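Side-chain contacts in lectin (PDB 1BYF), which binds galactose in a calcium-dependent manner and takes part in the animal's defence against microorganisms: residues 38-41 / 42-45; 67-70 / 71-75; 87-90 / 91-95. All blocks are in the same frame, centred on the assembly; numbering follows the deposited sequence.

Contact 1. Residues 38-41 / 42-45; sequences MVKA and ILAF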
loop_
_atom_site.group_PDB
_atom_site.type_symbol
_atom_site.label_atom_id
_atom_site.label_comp_id
_atom_site.label_asym_id
_atom_site.label_seq_id
_atom_site.Cartn_x
_atom_site.Cartn_y
_atom_site.Cartn_z
ATOM N N MET A 38 10.080 -1.340 5.092
ATOM C CA MET A 38 8.634 -1.326 4.989
ATOM C C MET A 38 7.922 -0.262 5.803
ATOM O O MET A 38 6.940 0.304 5.303
ATOM C CB MET A 38 8.029 -2.713 5.297
ATOM C CG MET A 38 8.038 -3.581 4.044
ATOM S SD MET A 38 6.722 -3.332 2.864
ATOM C CE MET A 38 6.041 -1.734 3.185
ATOM N N VAL A 39 8.382 -0.012 7.031
ATOM C CA VAL A 39 7.698 0.989 7.856
ATOM C C VAL A 39 7.807 2.361 7.208
ATOM O O VAL A 39 6.866 3.169 7.203
ATOM C CB VAL A 39 8.208 0.969 9.303
ATOM C CG1 VAL A 39 9.627 1.498 9.441
ATOM C CG2 VAL A 39 7.269 1.754 10.217
ATOM N N LYS A 40 8.968 2.615 6.589
ATOM C CA LYS A 40 9.131 3.901 5.919
ATOM C C LYS A 40 8.254 3.956 4.673
ATOM O O LYS A 40 7.705 5.036 4.427
ATOM C CB LYS A 40 10.577 4.260 5.609
ATOM C CG LYS A 40 11.505 4.269 6.796
ATOM C CD LYS A 40 11.020 4.943 8.059
ATOM C CE LYS A 40 11.094 6.455 8.025
ATOM N NZ LYS A 40 9.757 7.103 8.100
ATOM N N ALA A 41 8.122 2.851 3.942
ATOM C CA ALA A 41 7.260 2.870 2.760
ATOM C C ALA A 41 5.807 3.076 3.202
ATOM O O ALA A 41 5.054 3.864 2.622
ATOM C CB ALA A 41 7.351 1.576 1.970
ATOM N N ILE A 42 5.428 2.337 4.235
ATOM C CA ILE A 42 4.082 2.414 4.797
ATOM C C ILE A 42 3.807 3.840 5.260
ATOM O O ILE A 42 2.766 4.404 4.910
ATOM C CB ILE A 42 3.874 1.398 5.939
ATOM C CG1 ILE A 42 3.733 -0.031 5.387
ATOM C CG2 ILE A 42 2.651 1.732 6.784
ATOM C CD1 ILE A 42 3.876 -1.123 6.429
ATOM N N LEU A 43 4.729 4.431 6.014
ATOM C CA LEU A 43 4.542 5.787 6.511
ATOM C C LEU A 43 4.597 6.818 5.394
ATOM O O LEU A 43 3.956 7.863 5.528
ATOM C CB LEU A 43 5.518 6.129 7.638
ATOM C CG LEU A 43 5.250 5.454 8.990
ATOM C CD1 LEU A 43 6.332 5.822 9.999
ATOM C CD2 LEU A 43 3.874 5.840 9.525
ATOM N N ALA A 44 5.300 6.541 4.299
ATOM C CA ALA A 44 5.330 7.485 3.184
ATOM C C ALA A 44 3.940 7.570 2.551
ATOM O O ALA A 44 3.485 8.635 2.137
ATOM C CB ALA A 44 6.362 7.095 2.142
ATOM N N PHE A 45 3.240 6.439 2.508
ATOM C CA PHE A 45 1.894 6.389 1.945
ATOM C C PHE A 45 0.915 7.140 2.849
ATOM O O PHE A 45 0.126 7.971 2.396
ATOM C CB PHE A 45 1.435 4.944 1.772
ATOM C CG PHE A 45 0.115 4.682 1.113
ATOM C CD1 PHE A 45 -1.080 4.824 1.807
ATOM C CD2 PHE A 45 0.052 4.271 -0.204
ATOM C CE1 PHE A 45 -2.296 4.566 1.197
ATOM C CE2 PHE A 45 -1.157 4.006 -0.825
ATOM C CZ PHE A 45 -2.337 4.153 -0.122
#
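The backbones of M38-A41 and I42-F45 form consecutive turns of helix 36-49 in the C-type lectin fold, joined by four i to i+4 hydrogen bonds. I42 N reaches M38 O at 2.7 Å and at 166° is nearly straight, while the bond from A44 N to K40 O, 2.8 Å long, is bent to 139°. The side chains leave this rod on different sides. M38 and I42 lie on the side turned to strand 3-8: the M38 chain folds at chi2 and chi3, bringing CE to 3.6 Å from I42 CG1, and the two side chains cross at about a right angle. Flexible methionine can bend to fit the stiff, branched isoleucine, and both rest against I5. V39 and L43 run side by side in the same direction, V39 CG2 lying 4.2 Å from L43 CD1. The valine methyl gets there because CG2 stands opposite its own backbone N and flanks the carbonyl carbon. These hydrophobic branches suit a buried flank, where V39 also meets M33. The K40 chain, bent at chi2, chi3 and chi4, brings NZ to 4.1 Å from L43 CD1; a long flexible chain with a charged end suits this exposed position. A41 and A44 are small enough to let the second subunit approach closely: its F45 packs on A41 and its V48 on A44. The F45 ring leads away from M38-A41, stacks with F7 and packs on M38 of the second subunit. At the helix surface, the A44 methyl CB lies 3.4 Å from K40 O.

Contact 2. Residues 67-70 / 71-75; sequences FLWN and DGVSL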
loop_
_atom_site.group_PDB
_atom_site.type_symbol
_atom_site.label_atom_id
_atom_site.label_comp_id
_atom_site.label_asym_id
_atom_site.label_seq_id
_atom_site.Cartn_x
_atom_site.Cartn_y
_atom_site.Cartn_z
ATOM N N PHE A 67 2.231 -2.601 25.725
ATOM C CA PHE A 67 1.748 -2.728 24.348
ATOM C C PHE A 67 2.314 -3.943 23.637
ATOM O O PHE A 67 3.523 -4.166 23.673
ATOM C CB PHE A 67 2.068 -1.438 23.576
ATOM C CG PHE A 67 1.137 -0.331 24.018
ATOM C CD1 PHE A 67 -0.148 -0.260 23.510
ATOM C CD2 PHE A 67 1.543 0.602 24.956
ATOM C CE1 PHE A 67 -1.009 0.740 23.925
ATOM C CE2 PHE A 67 0.687 1.605 25.367
ATOM C CZ PHE A 67 -0.591 1.675 24.850
ATOM N N LEU A 68 1.447 -4.693 22.957
ATOM C CA LEU A 68 1.909 -5.837 22.191
ATOM C C LEU A 68 1.400 -5.802 20.746
ATOM O O LEU A 68 0.226 -5.560 20.488
ATOM C CB LEU A 68 1.462 -7.159 22.798
ATOM C CG LEU A 68 1.936 -7.553 24.196
ATOM C CD1 LEU A 68 1.276 -8.873 24.579
ATOM C CD2 LEU A 68 3.451 -7.665 24.281
ATOM N N TRP A 69 2.300 -6.096 19.823
ATOM C CA TRP A 69 1.949 -6.238 18.408
ATOM C C TRP A 69 1.121 -7.519 18.338
ATOM O O TRP A 69 1.307 -8.360 19.238
ATOM C CB TRP A 69 3.214 -6.319 17.570
ATOM C CG TRP A 69 4.018 -5.066 17.425
ATOM C CD1 TRP A 69 5.233 -4.782 17.980
ATOM C CD2 TRP A 69 3.655 -3.906 16.663
ATOM N NE1 TRP A 69 5.648 -3.523 17.614
ATOM C CE2 TRP A 69 4.690 -2.965 16.800
ATOM C CE3 TRP A 69 2.549 -3.581 15.871
ATOM C CZ2 TRP A 69 4.656 -1.715 16.178
ATOM C CZ3 TRP A 69 2.511 -2.342 15.256
ATOM C CH2 TRP A 69 3.560 -1.430 15.410
ATOM N N ASN A 70 0.203 -7.688 17.400
ATOM C CA ASN A 70 -0.635 -8.869 17.344
ATOM C C ASN A 70 0.144 -10.182 17.214
ATOM O O ASN A 70 -0.479 -11.229 17.383
ATOM C CB ASN A 70 -1.587 -8.911 16.147
ATOM C CG ASN A 70 -2.244 -7.613 15.772
ATOM O OD1 ASN A 70 -2.729 -6.897 16.653
ATOM N ND2 ASN A 70 -2.250 -7.341 14.469
ATOM N N ASP A 71 1.405 -10.133 16.815
ATOM C CA ASP A 71 2.174 -11.368 16.670
ATOM C C ASP A 71 2.940 -11.678 17.955
ATOM O O ASP A 71 3.886 -12.470 17.978
ATOM C CB ASP A 71 3.111 -11.312 15.468
ATOM C CG ASP A 71 4.085 -10.158 15.490
ATOM O OD1 ASP A 71 3.930 -9.231 16.314
ATOM O OD2 ASP A 71 5.024 -10.177 14.659
ATOM N N GLY A 72 2.543 -11.034 19.044
ATOM C CA GLY A 72 3.118 -11.255 20.353
ATOM C C GLY A 72 4.380 -10.497 20.690
ATOM O O GLY A 72 4.852 -10.582 21.828
ATOM N N VAL A 73 4.956 -9.776 19.737
ATOM C CA VAL A 73 6.180 -9.018 19.990
ATOM C C VAL A 73 5.828 -7.698 20.667
ATOM O O VAL A 73 4.828 -7.053 20.342
ATOM C CB VAL A 73 6.969 -8.787 18.693
ATOM C CG1 VAL A 73 8.211 -7.939 18.905
ATOM C CG2 VAL A 73 7.364 -10.134 18.082
ATOM N N SER A 74 6.642 -7.317 21.642
ATOM C CA SER A 74 6.423 -6.088 22.386
ATOM C C SER A 74 6.664 -4.833 21.560
ATOM O O SER A 74 7.592 -4.745 20.760
ATOM C CB SER A 74 7.364 -6.092 23.603
ATOM O OG SER A 74 7.577 -4.770 24.067
ATOM N N LEU A 75 5.816 -3.836 21.759
ATOM C CA LEU A 75 5.965 -2.514 21.162
ATOM C C LEU A 75 6.468 -1.667 22.341
ATOM O O LEU A 75 5.670 -1.254 23.183
ATOM C CB LEU A 75 4.669 -1.916 20.649
ATOM C CG LEU A 75 4.665 -0.770 19.653
ATOM C CD1 LEU A 75 3.356 0.010 19.749
ATOM C CD2 LEU A 75 5.845 0.176 19.744
HETATM O O HOH W 1 4.844 -1.293 25.691
HETATM O O HOH W 2 5.298 -4.431 25.751
#
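W69 and L75 meet across a hairpin turn, a type I turn followed by a G1 beta bulge, within the C-type lectin domain. L75 CB lies over the five-membered ring of the W69 indole, 4.0 Å from its centroid, a CH-pi contact, and L75 CG, offset toward the rim, is 3.6 Å from W69 CE2. The apolar stem of a leucine suits this aromatic face, and both residues pack on L106 of strand 105-109. Around them the backbone is pinned by W69 N to V73 O at 2.8 Å and by G72 N to W69 O; L75 N gives F67 O a nearly straight bond, 174°, and L68 with S74 forms the non-hydrogen-bonded pair between. G72 has a positive phi of 84°, which glycine takes up without strain. Farther out, D71 turns CG between its own N and carbonyl carbon (chi1 57°), setting OD1 3.3 Å from W69 CB. Its OD2 makes a salt bridge to R34, which also forms a cation-pi contact with W69, tying the turn to the domain. Two waters join the arms: one accepts from F67 N and donates to L75 O, and the other donates to F67 O at 2.7 Å while bonding S74 OG.

Contact 3. Residues 87-90 / 91-95; sequences PSNP and QSWQL. With CA (calcium ion), chain C.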
loop_
_atom_site.group_PDB
_atom_site.type_symbol
_atom_site.label_atom_id
_atom_site.label_comp_id
_atom_site.label_asym_id
_atom_site.label_seq_id
_atom_site.Cartn_x
_atom_site.Cartn_y
_atom_site.Cartn_z
ATOM N N PRO A 87 2.982 7.062 24.268
ATOM C CA PRO A 87 1.597 6.976 24.680
ATOM C C PRO A 87 1.279 7.821 25.903
ATOM O O PRO A 87 2.144 8.015 26.761
ATOM C CB PRO A 87 1.438 5.489 25.014
ATOM C CG PRO A 87 2.792 5.089 25.506
ATOM C CD PRO A 87 3.742 5.826 24.598
ATOM N N SER A 88 0.037 8.292 26.024
ATOM C CA SER A 88 -0.302 9.151 27.155
ATOM C C SER A 88 -1.712 8.980 27.686
ATOM O O SER A 88 -2.091 9.743 28.585
ATOM C CB SER A 88 -0.152 10.609 26.676
ATOM O OG SER A 88 -1.182 10.836 25.722
ATOM N N ASN A 89 -2.492 8.052 27.143
ATOM C CA ASN A 89 -3.865 7.861 27.623
ATOM C C ASN A 89 -3.831 7.126 28.954
ATOM O O ASN A 89 -2.831 6.493 29.304
ATOM C CB ASN A 89 -4.705 7.124 26.583
ATOM C CG ASN A 89 -5.078 7.978 25.387
ATOM O OD1 ASN A 89 -4.247 8.674 24.806
ATOM N ND2 ASN A 89 -6.353 7.942 25.005
ATOM N N PRO A 90 -4.895 7.217 29.731
ATOM C CA PRO A 90 -4.945 6.586 31.046
ATOM C C PRO A 90 -4.617 5.107 30.965
ATOM O O PRO A 90 -5.192 4.398 30.136
ATOM C CB PRO A 90 -6.361 6.860 31.526
ATOM C CG PRO A 90 -6.820 8.046 30.745
ATOM C CD PRO A 90 -6.140 7.957 29.408
ATOM N N GLN A 91 -3.730 4.610 31.816
ATOM C CA GLN A 91 -3.350 3.207 31.795
ATOM C C GLN A 91 -4.458 2.237 32.159
ATOM O O GLN A 91 -4.324 1.043 31.862
ATOM C CB GLN A 91 -2.132 2.997 32.708
ATOM C CG GLN A 91 -0.922 3.726 32.129
ATOM C CD GLN A 91 0.265 3.739 33.062
ATOM O OE1 GLN A 91 0.715 2.692 33.526
ATOM N NE2 GLN A 91 0.779 4.932 33.339
ATOM N N SER A 92 -5.547 2.712 32.748
ATOM C CA SER A 92 -6.640 1.819 33.123
ATOM C C SER A 92 -7.500 1.445 31.925
ATOM O O SER A 92 -8.285 0.500 31.998
ATOM C CB SER A 92 -7.501 2.449 34.216
ATOM O OG SER A 92 -8.183 3.598 33.752
ATOM N N TRP A 93 -7.376 2.182 30.826
ATOM C CA TRP A 93 -8.177 1.908 29.644
ATOM C C TRP A 93 -7.639 0.758 28.790
ATOM O O TRP A 93 -6.456 0.446 28.794
ATOM C CB TRP A 93 -8.183 3.112 28.698
ATOM C CG TRP A 93 -8.806 4.383 29.156
ATOM C CD1 TRP A 93 -9.177 4.740 30.422
ATOM C CD2 TRP A 93 -9.093 5.520 28.323
ATOM N NE1 TRP A 93 -9.694 6.010 30.426
ATOM C CE2 TRP A 93 -9.654 6.514 29.149
ATOM C CE3 TRP A 93 -8.933 5.789 26.958
ATOM C CZ2 TRP A 93 -10.061 7.751 28.657
ATOM C CZ3 TRP A 93 -9.337 7.017 26.470
ATOM C CH2 TRP A 93 -9.893 7.986 27.320
ATOM N N GLN A 94 -8.551 0.220 27.985
ATOM C CA GLN A 94 -8.152 -0.766 26.976
ATOM C C GLN A 94 -7.616 0.134 25.851
ATOM O O GLN A 94 -8.382 0.980 25.382
ATOM C CB GLN A 94 -9.313 -1.612 26.500
ATOM C CG GLN A 94 -9.865 -2.581 27.528
ATOM C CD GLN A 94 -11.097 -3.312 27.040
ATOM O OE1 GLN A 94 -11.606 -3.074 25.944
ATOM N NE2 GLN A 94 -11.604 -4.234 27.856
ATOM N N LEU A 95 -6.342 0.043 25.518
ATOM C CA LEU A 95 -5.775 0.932 24.515
ATOM C C LEU A 95 -5.307 0.222 23.251
ATOM O O LEU A 95 -4.646 -0.817 23.295
ATOM C CB LEU A 95 -4.622 1.729 25.135
ATOM C CG LEU A 95 -5.046 2.585 26.341
ATOM C CD1 LEU A 95 -3.829 2.958 27.168
ATOM C CD2 LEU A 95 -5.806 3.822 25.875
HETATM CA CA CA C . -2.645 8.938 22.937
#
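The long loop carrying the sugar-binding calcium site of this C-type lectin holds this contact: N89 and P90 meet W93 and L95 across the type I turn from P90 to W93. N89 OD1 binds the calcium ion at 2.5 Å, alongside E86, D107 and D108; an amide oxygen suits a metal because it carries partial negative charge. N89 ND2 approaches the W93 ring obliquely, lying 3.5 Å from W93 CZ3, with the amide and ring planes 79° apart. P90 lays its ring over one face of the indole: CG is 3.8 Å from the centroid of the five-membered ring, a CH-pi contact suited to the compact, rigid proline ring. The turn is closed by W93 N bonding P90 O at 3.2 Å, with the donor standing above the carbonyl plane. L95 CD2 touches N89 CB at 3.6 Å, setting an apolar group beside the stem of the calcium ligand. The peptide bond before P87 is cis, a hallmark of this loop in C-type lectins; next to it S88 bonds E86 through OG and D108 through its N. Within the fold, the loop rests on strand 105-109, where P87 and L95 both touch D108, and leads directly into strand 96-100.

In the fold
Along the chain the three contacts come in series, all within one C-type lectin domain. Contact 1, on helix 36-49, lies at the dimer interface, and its centre is 26 Å from that of contact 3, on the opposite side of the chain's centre. The two roles, dimer packing and calcium binding, are therefore well separated. Contact 2 includes strand 68-69 and the turn after it and is centred 19 Å from contact 1, without touching it, but only 16 Å from contact 3. There the two meet directly: F67 CE1 packs on L95 CB at 3.9 Å, and F67 also touches P87. Contacts 2 and 3 share strand 105-109 as a base, so the hairpin turn adjoins the calcium loop.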